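Local coordinates for protein cyclopropane mycolic acid synthase 1 (Mycobacterium tuberculosis, PDB 1KPH) that catalyses cyclopropane-ring formation at the distal double bond of alpha mycolic acids, transferring a methylene group from S-adenosyl-L-methionine, at residues D54-K59 against V134-F139; T78-V83 against A108-L113; T197-G202 against Y259-K264; K234-W239 against E271-G276. One frame throughout, in Å; residues are numbered along the deposited sequence.

Contact 1: residues D54-K59 against V134-F139; sequences DLALGK and VSIGAF. With SAH (S-adenosyl-L-homocysteine), chain F; 10A (didecyl-dimethyl-ammonium), chain G.
Ala56 lowers its methyl between two side chains of strand 132-136: its CB lies 4.2 Å from CD1 of Ile136 and 4.5 Å from CG2 of Val134. All three residues are buried, and the contact consists of aliphatic carbon alone. Val134 and Ile136, two apart on the strand, both turn toward the helix, whereas Ser135 between them hydrogen-bonds to the backbone of Val71 on the adjoining strand. In Ile136, CG1 is anti to the carbonyl carbon (chi1 -60°) and carries CD1 out to the methyl of Ala56. This is helix-on-sheet packing of a Rossmann-like methyltransferase domain, with helix 45-57 packed on the sheet and strand 132-136 ending at the cofactor. Just past the packed side chains, the carbonyl O of Ile136 accepts a 2.8 Å hydrogen bond from the amino N of S-adenosyl-L-homocysteine. Gly137 O comes within 3.3 Å of C12, a methyl on the ammonium head of the didecyl-dimethyl-ammonium ligand, and CB of Ala138 lies 3.2 Å from ribose O4' of the cofactor product. The solvent side lies at Gly58, which is exposed; Lys59 stretches back over the sheet, its NZ hydrogen-bonded to Gln226 and Gln282 on two further strands.

Contact 2: residues T78-V83 against A108-L113; sequences TMMRAV and ANSENL
Met80 and Val83 make a small, partly buried contact between helix 77-86 and the chain leaving helix 97-109, about 19 Å (centre to centre) from the middle of the molecule. The two points of touch are a thioether methyl against a serine and a valine methyl against an asparagine. Met80 is bent at both chi2 and chi3, which swings its end round so that CE reaches CB of Ser110 at 4.1 Å. One turn along, CG1 of Val83 stands anti to its own backbone N (chi1 171°) and lies against the side chain of Asn112, 3.8 Å from its CB and 3.4 Å from its CG; the two side chains slide past one another in opposite directions. Both helices belong to the Rossmann-like methyltransferase domain, where helix 77-86 follows the glycine-rich turn after strand 67-71 and helix 97-109 follows strand 89-93. At Ser110 the chain leaves helical conformation, and OG accepts a 3.0 Å hydrogen bond from N of Asn112, an ST turn that holds the bend from which Asn112 points back at Val83. Lys116 of the edge strand 116-119 packs against Met80, Val83 and Ser110 alike, while Val83 also rests on Val90 of strand 89-93.

Contact 3: residues T197-G202 against Y259-K264; sequences TEIFPG and YERYMK. With 10A (didecyl-dimethyl-ammonium), chain G.
The last turn of helix 186-199, widened to a pi-type turn, runs beside helix 256-275 with CA of Glu198 7.7 Å from CA of Arg261 and CA of Ile199 7.8 Å from CA of Tyr262. Arg261 carries the contact. Its CG is anti to the backbone N (chi1 -173°), which directs the chain across to the other helix, and a bend at chi3 then lays the guanidinium against the backbone carbonyl of Glu198. That oxygen sits over one face of the group, 3.7 Å from NE of Arg261; NE is buried here with no hydrogen-bond partner in the model. The Glu198 and Arg261 side chains cross obliquely, with carboxylate and guanidinium planes 66° apart. OE1 of Glu198 touches CD of Arg261 at 3.5 Å, but lies 4.7 Å from NH1, so opposite charges are near without a salt bridge. On the buried side, Ile199 and Arg261 slide past each other in opposite directions, bringing CD1 of Ile199 to 3.5 Å from CG of Arg261. These helices belong to the helical part that lines the didecyl-dimethyl-ammonium pocket, probably the site of the lipid chain; Phe200, just beyond Ile199, contributes its ring to it. One face of that ring meets a decyl chain, with C8 of the ligand 3.6 Å above the plane and over its centre. The opposite face receives CG2 of Ile199, 3.4 Å above the plane and offset toward the rim. The same isoleucine thus backs the pocket ring with one branch and meets Arg261 with the other. The ring of His15 meets those of Phe200 and Tyr262, as does that of Tyr265.

Contact 4: residues K234-W239 against E271-G276; sequences KTLDLW and EMFRIG
The guanidinium of Arg274 is held at its edges by two carboxylates, Asp237 across the contact and Glu271 one turn back on its own helix. Asp237 is met end-on: NH1 donates to OD2 at 2.9 Å and NH2 to OD1 at 3.1 Å. Both oxygens use their syn lone pairs, the bonds are nearly straight (168° and 176°), and the two planes are only 14° apart. Glu271 is gripped side-on and differently, since its oxygens are approached from above the carboxylate plane; NE of Arg274 reaches OE2 at 2.8 Å and NH2 reaches OE1 at 3.2 Å. Four bonds therefore fix the rotation of the guanidinium, and NH2 serves both acids. Beside the salt-bridge network, Leu236 and Phe273 cross at about a right angle, with CD1 of Leu236 3.6 Å from CD1 of Phe273. The ring of Phe273 also stacks with Tyr232. Gly276, with positive phi, closes the helix in a Schellman motif. Leu236 packs on Cys269, by similarity an active-site residue, and on Ala270, so that helix 229-245 lies against the C-terminal part of helix 256-275, while Met272 and Phe273 touch Ile278 at the start of strand 278-286.

Overall arrangement
Contacts 1 and 2 belong to the Rossmann-like side of the enzyme, contacts 3 and 4 to the helices around the didecyl-dimethyl-ammonium pocket, probably that of the lipid. Contact 2 is nested within the loop closed by contact 1, their centres 17 Å apart; a salt bridge joins them, Asp54 OD1 to Arg81 NH2 at 2.8 Å. Contacts 3 and 4 share helix 256-275 and alternate along the chain, their centres 16 Å apart without touching. The ligand spans both groups: its head is at Gly137, a tail crosses Phe200, and Trp239 also touches it. S-adenosyl-L-homocysteine, bound at contact 1, is about 12 Å from the Leu236 side chain in contact 4, itself about 4 Å from that of Cys269, by similarity in the active site.

Contact 1: residues D54-K59 against V134-F139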
# COMPACT_ATOMS: atom_id res chain seq x y z
N ASP A 54 -12.63 -0.08 4.27
CA ASP A 54 -13.93 0.58 4.14
C ASP A 54 -13.76 2.10 4.02
O ASP A 54 -14.50 2.75 3.28
CB ASP A 54 -14.81 0.23 5.34
CG ASP A 54 -15.38 -1.18 5.25
OD1 ASP A 54 -15.78 -1.74 6.30
OD2 ASP A 54 -15.42 -1.74 4.14
N LEU A 55 -12.79 2.66 4.74
CA LEU A 55 -12.53 4.09 4.69
C LEU A 55 -12.14 4.48 3.27
O LEU A 55 -12.60 5.49 2.74
CB LEU A 55 -11.40 4.46 5.66
CG LEU A 55 -10.99 5.94 5.65
CD1 LEU A 55 -12.10 6.79 6.24
CD2 LEU A 55 -9.71 6.12 6.44
N ALA A 56 -11.29 3.67 2.65
CA ALA A 56 -10.84 3.92 1.29
C ALA A 56 -11.95 3.68 0.27
O ALA A 56 -12.22 4.53 -0.58
CB ALA A 56 -9.62 3.05 0.96
N LEU A 57 -12.59 2.52 0.34
CA LEU A 57 -13.65 2.20 -0.60
C LEU A 57 -14.87 3.11 -0.44
O LEU A 57 -15.56 3.42 -1.42
CB LEU A 57 -14.08 0.74 -0.45
CG LEU A 57 -13.01 -0.33 -0.74
CD1 LEU A 57 -13.65 -1.72 -0.67
CD2 LEU A 57 -12.40 -0.10 -2.12
N GLY A 58 -15.12 3.54 0.79
CA GLY A 58 -16.25 4.41 1.05
C GLY A 58 -16.14 5.80 0.45
O GLY A 58 -17.10 6.57 0.48
N LYS A 59 -14.99 6.12 -0.12
CA LYS A 59 -14.77 7.43 -0.73
C LYS A 59 -14.94 7.38 -2.25
O LYS A 59 -14.93 8.41 -2.92
CB LYS A 59 -13.36 7.95 -0.40
CG LYS A 59 -13.13 8.26 1.09
CD LYS A 59 -11.65 8.55 1.38
CE LYS A 59 -11.42 8.79 2.87
NZ LYS A 59 -10.00 9.16 3.19
N VAL A 134 -8.36 2.45 -6.84
CA VAL A 134 -7.89 2.47 -5.46
C VAL A 134 -6.47 1.96 -5.50
O VAL A 134 -6.16 1.01 -6.22
CB VAL A 134 -8.76 1.57 -4.53
CG1 VAL A 134 -8.70 0.13 -4.98
CG2 VAL A 134 -8.27 1.70 -3.08
N SER A 135 -5.58 2.61 -4.75
CA SER A 135 -4.19 2.18 -4.70
C SER A 135 -3.68 2.47 -3.31
O SER A 135 -3.59 3.63 -2.89
CB SER A 135 -3.34 2.91 -5.74
OG SER A 135 -2.04 2.36 -5.78
N ILE A 136 -3.36 1.40 -2.59
CA ILE A 136 -2.88 1.53 -1.22
C ILE A 136 -1.47 0.98 -1.04
O ILE A 136 -1.23 -0.21 -1.22
CB ILE A 136 -3.84 0.78 -0.25
CG1 ILE A 136 -5.24 1.39 -0.35
CG2 ILE A 136 -3.32 0.88 1.18
CD1 ILE A 136 -6.34 0.51 0.19
N GLY A 137 -0.55 1.87 -0.69
CA GLY A 137 0.82 1.46 -0.45
C GLY A 137 1.59 0.91 -1.64
O GLY A 137 2.51 0.12 -1.46
N ALA A 138 1.22 1.32 -2.85
CA ALA A 138 1.93 0.85 -4.04
C ALA A 138 2.74 2.01 -4.63
O ALA A 138 3.81 1.81 -5.21
CB ALA A 138 0.93 0.33 -5.08
N PHE A 139 2.21 3.21 -4.45
CA PHE A 139 2.85 4.43 -4.94
C PHE A 139 4.33 4.48 -4.57
O PHE A 139 5.18 4.80 -5.41
CB PHE A 139 2.12 5.64 -4.36
CG PHE A 139 2.29 6.90 -5.16
CD1 PHE A 139 1.78 6.99 -6.46
CD2 PHE A 139 2.94 8.01 -4.62
CE1 PHE A 139 1.91 8.16 -7.20
CE2 PHE A 139 3.08 9.19 -5.36
CZ PHE A 139 2.56 9.26 -6.65
N SAH F . -2.45 -2.70 -1.52
CA SAH F . -2.11 -3.91 -0.77
CB SAH F . -0.62 -4.27 -0.92
CG SAH F . 0.44 -3.16 -0.69
C SAH F . -2.45 -3.75 0.72
OXT SAH F . -2.39 -4.75 1.46
C5' SAH F . 2.61 -2.96 -2.46
C4' SAH F . 1.87 -3.58 -3.64
O4' SAH F . 1.89 -2.75 -4.83
C3' SAH F . 2.44 -4.94 -4.05
O3' SAH F . 1.35 -5.86 -4.28
C2' SAH F . 3.22 -4.63 -5.31
O2' SAH F . 3.36 -5.78 -6.15
C1' SAH F . 2.40 -3.55 -5.93
N9 SAH F . 3.14 -2.73 -6.89
C8 SAH F . 4.33 -2.08 -6.77
N7 SAH F . 4.74 -1.42 -7.81
C5 SAH F . 3.70 -1.64 -8.72
C6 SAH F . 3.44 -1.19 -10.17
N6 SAH F . 4.28 -0.40 -10.86
N1 SAH F . 2.27 -1.63 -10.75
C2 SAH F . 1.42 -2.42 -10.04
N3 SAH F . 1.55 -2.88 -8.77
C4 SAH F . 2.72 -2.44 -8.17
C1 10A G . 13.05 7.07 1.77
C2 10A G . 12.87 5.76 0.99
C3 10A G . 11.48 5.17 1.26
C4 10A G . 11.17 3.85 0.56
C5 10A G . 9.75 3.43 0.97
C6 10A G . 9.26 2.09 0.42
C7 10A G . 7.86 1.90 1.02
C8 10A G . 7.21 0.54 0.75
C9 10A G . 5.85 0.51 1.48
C10 10A G . 5.25 -0.89 1.42
N1 10A G . 4.01 -1.29 2.25
C11 10A G . 3.80 -2.77 1.99
C12 10A G . 2.77 -0.59 1.76
C13 10A G . 4.08 -1.03 3.76
C14 10A G . 5.22 -1.59 4.67
C15 10A G . 5.35 -0.95 6.08
C16 10A G . 5.69 0.55 6.20
C17 10A G . 7.09 0.92 5.66
C18 10A G . 7.42 2.41 5.81
C19 10A G . 8.82 2.70 5.27
C20 10A G . 9.15 4.19 5.49
C21 10A G . 10.56 4.53 5.00
C22 10A G . 10.83 6.01 5.27

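Contact 2: residues T78-V83 against A108-L113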
# COMPACT_ATOMS: atom_id res chain seq x y z
N THR A 78 -8.45 -6.21 -0.32
CA THR A 78 -9.26 -5.08 -0.75
C THR A 78 -10.19 -5.44 -1.90
O THR A 78 -11.37 -5.09 -1.88
CB THR A 78 -8.36 -3.88 -1.13
OG1 THR A 78 -7.72 -3.40 0.06
CG2 THR A 78 -9.18 -2.75 -1.75
N MET A 79 -9.65 -6.16 -2.89
CA MET A 79 -10.42 -6.59 -4.06
C MET A 79 -11.62 -7.44 -3.65
O MET A 79 -12.74 -7.21 -4.12
CB MET A 79 -9.55 -7.45 -4.98
CG MET A 79 -8.48 -6.74 -5.79
SD MET A 79 -7.38 -7.97 -6.56
CE MET A 79 -8.41 -8.55 -7.93
N MET A 80 -11.38 -8.44 -2.81
CA MET A 80 -12.45 -9.33 -2.37
C MET A 80 -13.48 -8.62 -1.50
O MET A 80 -14.66 -8.97 -1.54
CB MET A 80 -11.86 -10.53 -1.64
CG MET A 80 -10.87 -11.35 -2.48
SD MET A 80 -11.42 -11.71 -4.16
CE MET A 80 -12.71 -12.93 -3.87
N ARG A 81 -13.05 -7.64 -0.72
CA ARG A 81 -13.96 -6.87 0.13
C ARG A 81 -14.86 -6.05 -0.79
O ARG A 81 -16.07 -5.93 -0.57
CB ARG A 81 -13.17 -5.94 1.05
CG ARG A 81 -14.00 -4.96 1.88
CD ARG A 81 -14.80 -5.67 2.94
NE ARG A 81 -15.45 -4.75 3.89
CZ ARG A 81 -16.17 -5.17 4.93
NH1 ARG A 81 -16.33 -6.46 5.14
NH2 ARG A 81 -16.74 -4.30 5.75
N ALA A 82 -14.25 -5.48 -1.83
CA ALA A 82 -15.00 -4.67 -2.79
C ALA A 82 -16.09 -5.54 -3.41
O ALA A 82 -17.24 -5.11 -3.54
CB ALA A 82 -14.06 -4.14 -3.87
N VAL A 83 -15.73 -6.76 -3.79
CA VAL A 83 -16.69 -7.69 -4.38
C VAL A 83 -17.80 -8.08 -3.40
O VAL A 83 -18.99 -7.88 -3.66
CB VAL A 83 -16.00 -8.99 -4.85
CG1 VAL A 83 -17.05 -10.02 -5.27
CG2 VAL A 83 -15.06 -8.70 -6.01
N ALA A 108 -10.45 -17.98 -8.28
CA ALA A 108 -10.89 -19.30 -8.72
C ALA A 108 -11.88 -19.96 -7.76
O ALA A 108 -12.78 -20.67 -8.19
CB ALA A 108 -9.67 -20.21 -8.91
N ASN A 109 -11.72 -19.72 -6.46
CA ASN A 109 -12.60 -20.33 -5.48
C ASN A 109 -13.80 -19.49 -5.04
O ASN A 109 -14.65 -19.97 -4.28
CB ASN A 109 -11.79 -20.74 -4.25
CG ASN A 109 -10.79 -21.83 -4.55
OD1 ASN A 109 -11.16 -22.91 -5.02
ND2 ASN A 109 -9.52 -21.56 -4.28
N SER A 110 -13.88 -18.25 -5.50
CA SER A 110 -15.00 -17.38 -5.12
C SER A 110 -16.33 -17.91 -5.65
O SER A 110 -16.39 -18.45 -6.75
CB SER A 110 -14.78 -15.96 -5.65
OG SER A 110 -15.94 -15.16 -5.48
N GLU A 111 -17.39 -17.77 -4.87
CA GLU A 111 -18.71 -18.20 -5.31
C GLU A 111 -19.55 -16.98 -5.69
O GLU A 111 -20.75 -17.09 -5.96
CB GLU A 111 -19.41 -19.05 -4.24
CG GLU A 111 -19.02 -18.75 -2.81
CD GLU A 111 -19.47 -17.39 -2.34
OE1 GLU A 111 -18.97 -16.37 -2.87
OE2 GLU A 111 -20.33 -17.33 -1.44
N ASN A 112 -18.90 -15.82 -5.71
CA ASN A 112 -19.58 -14.58 -6.07
C ASN A 112 -19.59 -14.45 -7.59
O ASN A 112 -18.60 -14.76 -8.24
CB ASN A 112 -18.86 -13.38 -5.45
CG ASN A 112 -19.70 -12.13 -5.51
OD1 ASN A 112 -20.34 -11.75 -4.53
ND2 ASN A 112 -19.71 -11.48 -6.66
N LEU A 113 -20.70 -13.97 -8.14
CA LEU A 113 -20.86 -13.83 -9.58
C LEU A 113 -20.08 -12.71 -10.28
O LEU A 113 -19.87 -12.77 -11.49
CB LEU A 113 -22.34 -13.64 -9.93
CG LEU A 113 -23.34 -14.71 -9.46
CD1 LEU A 113 -24.73 -14.33 -9.93
CD2 LEU A 113 -22.95 -16.07 -10.02

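Contact 3: residues T197-G202 against Y259-K264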
# COMPACT_ATOMS: atom_id res chain seq x y z
N THR A 197 17.93 -0.16 0.76
CA THR A 197 18.94 -1.14 0.40
C THR A 197 18.62 -2.58 0.78
O THR A 197 18.86 -3.49 -0.00
CB THR A 197 20.31 -0.75 1.02
OG1 THR A 197 20.20 -0.71 2.44
CG2 THR A 197 20.76 0.62 0.52
N GLU A 198 18.07 -2.79 1.97
CA GLU A 198 17.77 -4.15 2.42
C GLU A 198 16.30 -4.56 2.52
O GLU A 198 16.01 -5.75 2.68
CB GLU A 198 18.44 -4.39 3.78
CG GLU A 198 19.96 -4.36 3.72
CD GLU A 198 20.60 -4.49 5.08
OE1 GLU A 198 20.29 -5.46 5.80
OE2 GLU A 198 21.42 -3.61 5.44
N ILE A 199 15.37 -3.61 2.44
CA ILE A 199 13.95 -3.95 2.55
C ILE A 199 13.17 -3.69 1.27
O ILE A 199 12.55 -4.59 0.70
CB ILE A 199 13.28 -3.17 3.70
CG1 ILE A 199 14.11 -3.30 4.99
CG2 ILE A 199 11.87 -3.70 3.94
CD1 ILE A 199 14.27 -4.72 5.49
N PHE A 200 13.18 -2.44 0.81
CA PHE A 200 12.46 -2.09 -0.40
C PHE A 200 13.36 -1.50 -1.48
O PHE A 200 13.44 -0.28 -1.64
CB PHE A 200 11.34 -1.10 -0.08
CG PHE A 200 10.32 -1.63 0.89
CD1 PHE A 200 10.23 -1.12 2.18
CD2 PHE A 200 9.44 -2.64 0.51
CE1 PHE A 200 9.29 -1.61 3.08
CE2 PHE A 200 8.50 -3.14 1.40
CZ PHE A 200 8.42 -2.62 2.69
N PRO A 201 14.05 -2.37 -2.24
CA PRO A 201 14.92 -1.90 -3.31
C PRO A 201 14.11 -1.05 -4.28
O PRO A 201 13.04 -1.46 -4.73
CB PRO A 201 15.41 -3.19 -3.95
CG PRO A 201 15.42 -4.15 -2.81
CD PRO A 201 14.12 -3.83 -2.11
N GLY A 202 14.61 0.14 -4.60
CA GLY A 202 13.92 1.01 -5.53
C GLY A 202 12.85 1.89 -4.91
O GLY A 202 12.27 2.74 -5.58
N TYR A 259 15.07 -12.63 9.64
CA TYR A 259 14.27 -12.27 10.80
C TYR A 259 14.76 -10.95 11.41
O TYR A 259 13.99 -10.00 11.57
CB TYR A 259 14.34 -13.37 11.86
CG TYR A 259 13.78 -12.95 13.20
CD1 TYR A 259 12.41 -12.86 13.42
CD2 TYR A 259 14.64 -12.60 14.25
CE1 TYR A 259 11.90 -12.42 14.64
CE2 TYR A 259 14.14 -12.16 15.46
CZ TYR A 259 12.77 -12.07 15.65
OH TYR A 259 12.29 -11.62 16.86
N GLU A 260 16.05 -10.91 11.74
CA GLU A 260 16.67 -9.73 12.33
C GLU A 260 16.44 -8.49 11.47
O GLU A 260 16.16 -7.41 11.98
CB GLU A 260 18.18 -9.94 12.49
CG GLU A 260 18.57 -11.00 13.50
CD GLU A 260 18.02 -10.71 14.88
OE1 GLU A 260 18.24 -9.59 15.39
OE2 GLU A 260 17.36 -11.61 15.46
N ARG A 261 16.58 -8.66 10.16
CA ARG A 261 16.39 -7.55 9.24
C ARG A 261 14.96 -7.04 9.30
O ARG A 261 14.73 -5.83 9.37
CB ARG A 261 16.73 -8.01 7.82
CG ARG A 261 16.73 -6.90 6.78
CD ARG A 261 17.40 -7.37 5.51
NE ARG A 261 16.75 -8.55 4.96
CZ ARG A 261 17.23 -9.28 3.96
NH1 ARG A 261 18.38 -8.95 3.39
NH2 ARG A 261 16.57 -10.34 3.52
N TYR A 262 13.99 -7.94 9.28
CA TYR A 262 12.59 -7.52 9.32
C TYR A 262 12.18 -6.91 10.65
O TYR A 262 11.34 -6.00 10.68
CB TYR A 262 11.66 -8.68 8.94
CG TYR A 262 11.43 -8.73 7.45
CD1 TYR A 262 12.45 -9.12 6.58
CD2 TYR A 262 10.22 -8.31 6.90
CE1 TYR A 262 12.28 -9.08 5.21
CE2 TYR A 262 10.04 -8.27 5.52
CZ TYR A 262 11.07 -8.66 4.68
OH TYR A 262 10.91 -8.62 3.32
N MET A 263 12.74 -7.39 11.76
CA MET A 263 12.39 -6.81 13.05
C MET A 263 12.94 -5.38 13.08
O MET A 263 12.26 -4.45 13.52
CB MET A 263 13.00 -7.62 14.20
CG MET A 263 12.28 -8.92 14.51
SD MET A 263 10.56 -8.66 15.02
CE MET A 263 10.79 -7.86 16.63
N LYS A 264 14.17 -5.21 12.61
CA LYS A 264 14.80 -3.90 12.58
C LYS A 264 13.97 -2.94 11.74
O LYS A 264 13.79 -1.78 12.09
CB LYS A 264 16.22 -4.02 12.00
CG LYS A 264 16.94 -2.68 11.80
CD LYS A 264 18.34 -2.90 11.23
CE LYS A 264 19.04 -1.58 10.94
NZ LYS A 264 20.40 -1.81 10.37
C1 10A G . 13.05 7.07 1.77
C2 10A G . 12.87 5.76 0.99
C3 10A G . 11.48 5.17 1.26
C4 10A G . 11.17 3.85 0.56
C5 10A G . 9.75 3.43 0.97
C6 10A G . 9.26 2.09 0.42
C7 10A G . 7.86 1.90 1.02
C8 10A G . 7.21 0.54 0.75
C9 10A G . 5.85 0.51 1.48
C10 10A G . 5.25 -0.89 1.42
N1 10A G . 4.01 -1.29 2.25
C11 10A G . 3.80 -2.77 1.99
C12 10A G . 2.77 -0.59 1.76
C13 10A G . 4.08 -1.03 3.76
C14 10A G . 5.22 -1.59 4.67
C15 10A G . 5.35 -0.95 6.08
C16 10A G . 5.69 0.55 6.20
C17 10A G . 7.09 0.92 5.66
C18 10A G . 7.42 2.41 5.81
C19 10A G . 8.82 2.70 5.27
C20 10A G . 9.15 4.19 5.49
C21 10A G . 10.56 4.53 5.00
C22 10A G . 10.83 6.01 5.27

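Contact 4: residues K234-W239 against E271-G276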
# COMPACT_ATOMS: atom_id res chain seq x y z
N LYS A 234 0.98 2.02 15.59
CA LYS A 234 0.31 0.90 16.25
C LYS A 234 0.28 -0.32 15.32
O LYS A 234 0.57 -1.44 15.75
CB LYS A 234 -1.12 1.30 16.63
CG LYS A 234 -1.84 0.24 17.46
CD LYS A 234 -3.23 0.74 17.85
CE LYS A 234 -3.94 -0.23 18.76
NZ LYS A 234 -5.24 0.36 19.21
N THR A 235 -0.05 -0.10 14.05
CA THR A 235 -0.08 -1.19 13.09
C THR A 235 1.29 -1.88 13.10
O THR A 235 1.38 -3.10 13.22
CB THR A 235 -0.37 -0.68 11.66
OG1 THR A 235 -1.64 -0.01 11.62
CG2 THR A 235 -0.38 -1.83 10.66
N LEU A 236 2.34 -1.08 12.97
CA LEU A 236 3.71 -1.59 12.96
C LEU A 236 4.08 -2.27 14.28
O LEU A 236 4.78 -3.28 14.29
CB LEU A 236 4.68 -0.46 12.64
CG LEU A 236 4.66 -0.00 11.18
CD1 LEU A 236 5.26 1.39 11.04
CD2 LEU A 236 5.43 -1.01 10.34
N ASP A 237 3.62 -1.71 15.40
CA ASP A 237 3.91 -2.31 16.70
C ASP A 237 3.27 -3.70 16.76
O ASP A 237 3.88 -4.65 17.25
CB ASP A 237 3.36 -1.46 17.86
CG ASP A 237 4.17 -0.19 18.09
OD1 ASP A 237 5.36 -0.15 17.72
OD2 ASP A 237 3.62 0.77 18.67
N LEU A 238 2.04 -3.82 16.25
CA LEU A 238 1.34 -5.10 16.25
C LEU A 238 2.00 -6.10 15.31
O LEU A 238 2.02 -7.30 15.59
CB LEU A 238 -0.13 -4.92 15.87
CG LEU A 238 -1.00 -4.07 16.81
CD1 LEU A 238 -2.45 -4.12 16.35
CD2 LEU A 238 -0.89 -4.59 18.23
N TRP A 239 2.53 -5.62 14.19
CA TRP A 239 3.19 -6.52 13.24
C TRP A 239 4.46 -7.08 13.86
O TRP A 239 4.73 -8.28 13.77
CB TRP A 239 3.55 -5.80 11.93
CG TRP A 239 2.39 -5.56 11.00
CD1 TRP A 239 1.16 -6.17 11.04
CD2 TRP A 239 2.36 -4.66 9.89
NE1 TRP A 239 0.38 -5.71 10.02
CE2 TRP A 239 1.08 -4.78 9.29
CE3 TRP A 239 3.28 -3.77 9.33
CZ2 TRP A 239 0.70 -4.03 8.17
CZ3 TRP A 239 2.91 -3.03 8.21
CH2 TRP A 239 1.62 -3.17 7.64
N GLU A 271 8.82 3.79 15.09
CA GLU A 271 9.30 4.98 15.80
C GLU A 271 9.28 6.19 14.87
O GLU A 271 8.97 7.30 15.30
CB GLU A 271 10.72 4.75 16.32
CG GLU A 271 10.82 3.64 17.35
CD GLU A 271 9.97 3.90 18.58
OE1 GLU A 271 9.82 2.96 19.40
OE2 GLU A 271 9.45 5.02 18.73
N MET A 272 9.61 5.96 13.60
CA MET A 272 9.61 7.04 12.62
C MET A 272 8.23 7.68 12.54
O MET A 272 8.12 8.90 12.40
CB MET A 272 10.04 6.50 11.26
CG MET A 272 11.34 7.10 10.74
SD MET A 272 12.70 6.98 11.93
CE MET A 272 12.64 8.59 12.70
N PHE A 273 7.18 6.87 12.61
CA PHE A 273 5.83 7.41 12.55
C PHE A 273 5.47 8.04 13.89
O PHE A 273 4.78 9.07 13.93
CB PHE A 273 4.81 6.32 12.21
CG PHE A 273 4.70 6.04 10.73
CD1 PHE A 273 5.25 4.89 10.18
CD2 PHE A 273 4.06 6.94 9.89
CE1 PHE A 273 5.17 4.64 8.81
CE2 PHE A 273 3.97 6.71 8.51
CZ PHE A 273 4.52 5.55 7.97
N ARG A 274 5.94 7.44 14.97
CA ARG A 274 5.66 7.95 16.31
C ARG A 274 6.21 9.37 16.48
O ARG A 274 5.52 10.24 17.01
CB ARG A 274 6.28 7.03 17.38
CG ARG A 274 5.29 6.57 18.45
CD ARG A 274 6.00 5.89 19.62
NE ARG A 274 6.70 4.66 19.23
CZ ARG A 274 6.09 3.51 18.93
NH1 ARG A 274 4.77 3.42 18.99
NH2 ARG A 274 6.81 2.46 18.56
N ILE A 275 7.43 9.61 16.03
CA ILE A 275 8.06 10.93 16.15
C ILE A 275 7.62 11.92 15.06
O ILE A 275 7.84 13.12 15.19
CB ILE A 275 9.60 10.81 16.15
CG1 ILE A 275 10.22 12.18 16.43
CG2 ILE A 275 10.09 10.26 14.82
CD1 ILE A 275 11.72 12.15 16.64
N GLY A 276 7.02 11.41 13.99
CA GLY A 276 6.55 12.29 12.94
C GLY A 276 7.42 12.57 11.73
O GLY A 276 7.11 13.49 10.97